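Local structure of CCMAN5 (Cellulosimicrobium cellulans, 2XSG) at residues A139-S144 against R279-A284. The protein is a family 92 glycoside hydrolase that probably acts as an alpha-mannosidase, releasing mannose from glycans. Sequence-based numbering, arbitrary orientation.
Sequences AAATRS and RDRTRA
The guanidinium of Arg281 meets the methyl of Ala141 at a slant, NH2 lying 4.0 Å from CB; the same NH2 also donates to the main-chain O of Glu269, in helix 259-270. A second guanidinium, that of Arg279, turns away from the strand and takes Asp280 OD1 at its edge, in plane: NH2 reaches OD1 over 3.2 Å, on the syn side but well out of the carboxylate plane. Between these two arginines, helix 275-290 lies against the end of strand 133-140, where it enters a beta hairpin with a two-residue turn, joined to strand 144-150 through Ala141, Thr142 and Arg143. Ala141 N bonds to Ser144 O at 2.9 Å across the base of the turn, and the return bond, Ser144 N to Ala141 O, is weak. The hairpin belongs to the N-terminal beta-sandwich of the family 92 fold, and helices 259-270 and 275-290 probably form part of the link to the catalytic (alpha/alpha)6 barrel. The join pairs one hydroxyl-to-carbonyl bond with small aliphatic contacts. Arg279 CB lies 3.8 Å from Ala139 CB, and with CG anti to the backbone N (chi1 -173°) CG stays alongside the same methyl before the chain bends off towards Asp280. One turn on, Thr282 places its hydroxyl beside its own backbone N, aimed at the last strand residue. A valine in place of Thr282 would probably leave Ala140 O, in this buried spot, without its hydroxyl donor, and take away the one hydrogen bond between the strand end and the helix segment. OG1 also has a weak bond to Ile278 O within the helix. The bond across is short, Thr282 OG1 to Ala140 O 2.6 Å, with a C=O...donor angle of 145° and the hydroxyl tilted 16° from the carbonyl plane, while Thr282 CG2 touches the same oxygen at 3.3 Å.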
loop_
_atom_site.group_PDB
_atom_site.type_symbol
_atom_site.label_atom_id
_atom_site.label_comp_id
_atom_site.label_asym_id
_atom_site.label_seq_id
_atom_site.Cartn_x
_atom_site.Cartn_y
_atom_site.Cartn_z
ATOM N N ALA A 139 -9.756 -13.068 -14.882
ATOM C CA ALA A 139 -8.408 -13.307 -14.385
ATOM C C ALA A 139 -7.491 -12.184 -14.879
ATOM O O ALA A 139 -7.874 -11.426 -15.775
ATOM C CB ALA A 139 -7.895 -14.655 -14.863
ATOM N N ALA A 140 -6.285 -12.102 -14.322
ATOM C CA ALA A 140 -5.332 -11.053 -14.704
ATOM C C ALA A 140 -3.929 -11.561 -14.950
ATOM O O ALA A 140 -3.476 -12.480 -14.270
ATOM C CB ALA A 140 -5.284 -9.956 -13.625
ATOM N N ALA A 141 -3.250 -10.943 -15.918
ATOM C CA ALA A 141 -1.799 -10.981 -16.011
ATOM C C ALA A 141 -1.316 -9.587 -15.645
ATOM O O ALA A 141 -2.148 -8.726 -15.348
ATOM C CB ALA A 141 -1.351 -11.360 -17.419
ATOM N N THR A 142 0.005 -9.364 -15.672
ATOM C CA THR A 142 0.627 -8.089 -15.284
ATOM C C THR A 142 -0.099 -6.887 -15.888
ATOM O O THR A 142 -0.465 -5.936 -15.166
ATOM C CB THR A 142 2.144 -8.044 -15.689
ATOM O OG1 THR A 142 2.825 -9.173 -15.132
ATOM C CG2 THR A 142 2.833 -6.770 -15.210
ATOM N N ARG A 143 -0.317 -6.935 -17.204
ATOM C CA ARG A 143 -0.856 -5.782 -17.931
ATOM C C ARG A 143 -2.275 -6.018 -18.445
ATOM O O ARG A 143 -2.864 -5.113 -19.036
ATOM C CB ARG A 143 0.066 -5.405 -19.107
ATOM C CG ARG A 143 1.498 -5.066 -18.699
ATOM C CD ARG A 143 2.493 -5.044 -19.876
ATOM N NE ARG A 143 3.849 -4.880 -19.348
ATOM C CZ ARG A 143 4.609 -5.842 -18.848
ATOM N NH1 ARG A 143 5.812 -5.537 -18.373
ATOM N NH2 ARG A 143 4.191 -7.112 -18.830
ATOM N N SER A 144 -2.824 -7.216 -18.216
ATOM C CA SER A 144 -4.050 -7.623 -18.898
ATOM C C SER A 144 -5.137 -8.137 -17.967
ATOM O O SER A 144 -4.859 -8.759 -16.941
ATOM C CB SER A 144 -3.775 -8.733 -19.916
ATOM O OG SER A 144 -2.810 -8.354 -20.868
ATOM N N ARG A 279 -5.244 -17.761 -16.348
ATOM C CA ARG A 279 -5.584 -17.799 -14.919
ATOM C C ARG A 279 -4.598 -18.686 -14.163
ATOM O O ARG A 279 -4.090 -18.300 -13.110
ATOM C CB ARG A 279 -7.003 -18.315 -14.711
ATOM C CG ARG A 279 -7.525 -18.223 -13.255
ATOM C CD ARG A 279 -8.781 -19.105 -13.056
ATOM N NE ARG A 279 -8.451 -20.463 -13.480
ATOM C CZ ARG A 279 -9.254 -21.301 -14.119
ATOM N NH1 ARG A 279 -10.516 -20.960 -14.417
ATOM N NH2 ARG A 279 -8.772 -22.494 -14.460
ATOM N N ASP A 280 -4.342 -19.874 -14.710
ATOM C CA ASP A 280 -3.446 -20.845 -14.077
ATOM C C ASP A 280 -2.035 -20.287 -13.941
ATOM O O ASP A 280 -1.381 -20.464 -12.904
ATOM C CB ASP A 280 -3.406 -22.145 -14.883
ATOM C CG ASP A 280 -4.686 -22.978 -14.755
ATOM O OD1 ASP A 280 -5.605 -22.609 -13.987
ATOM O OD2 ASP A 280 -4.762 -24.030 -15.421
ATOM N N ARG A 281 -1.548 -19.639 -14.997
ATOM C CA ARG A 281 -0.185 -19.087 -14.982
ATOM C C ARG A 281 -0.010 -17.974 -13.949
ATOM O O ARG A 281 1.044 -17.859 -13.311
ATOM C CB ARG A 281 0.231 -18.614 -16.365
ATOM C CG ARG A 281 1.634 -18.047 -16.418
ATOM C CD ARG A 281 1.920 -17.419 -17.770
ATOM N NE ARG A 281 1.047 -16.274 -18.027
ATOM C CZ ARG A 281 1.000 -15.597 -19.174
ATOM N NH1 ARG A 281 1.773 -15.945 -20.196
ATOM N NH2 ARG A 281 0.166 -14.567 -19.300
ATOM N N THR A 282 -1.043 -17.160 -13.763
ATOM C CA THR A 282 -0.952 -16.114 -12.751
ATOM C C THR A 282 -0.997 -16.721 -11.352
ATOM O O THR A 282 -0.317 -16.223 -10.452
ATOM C CB THR A 282 -2.008 -15.039 -12.932
ATOM O OG1 THR A 282 -1.835 -14.442 -14.223
ATOM C CG2 THR A 282 -1.855 -13.975 -11.871
ATOM N N ARG A 283 -1.771 -17.795 -11.170
ATOM C CA ARG A 283 -1.789 -18.493 -9.868
ATOM C C ARG A 283 -0.400 -19.015 -9.518
ATOM O O ARG A 283 0.035 -18.870 -8.375
ATOM C CB ARG A 283 -2.834 -19.618 -9.793
ATOM C CG ARG A 283 -2.926 -20.265 -8.388
ATOM C CD ARG A 283 -3.732 -21.576 -8.379
ATOM N NE ARG A 283 -4.031 -22.018 -7.013
ATOM C CZ ARG A 283 -5.081 -21.615 -6.291
ATOM N NH1 ARG A 283 -5.960 -20.753 -6.788
ATOM N NH2 ARG A 283 -5.255 -22.074 -5.058
ATOM N N ALA A 284 0.295 -19.595 -10.507
ATOM C CA ALA A 284 1.656 -20.101 -10.310
ATOM C C ALA A 284 2.639 -18.978 -10.017
ATOM O O ALA A 284 3.492 -19.102 -9.139
ATOM C CB ALA A 284 2.130 -20.931 -11.524
#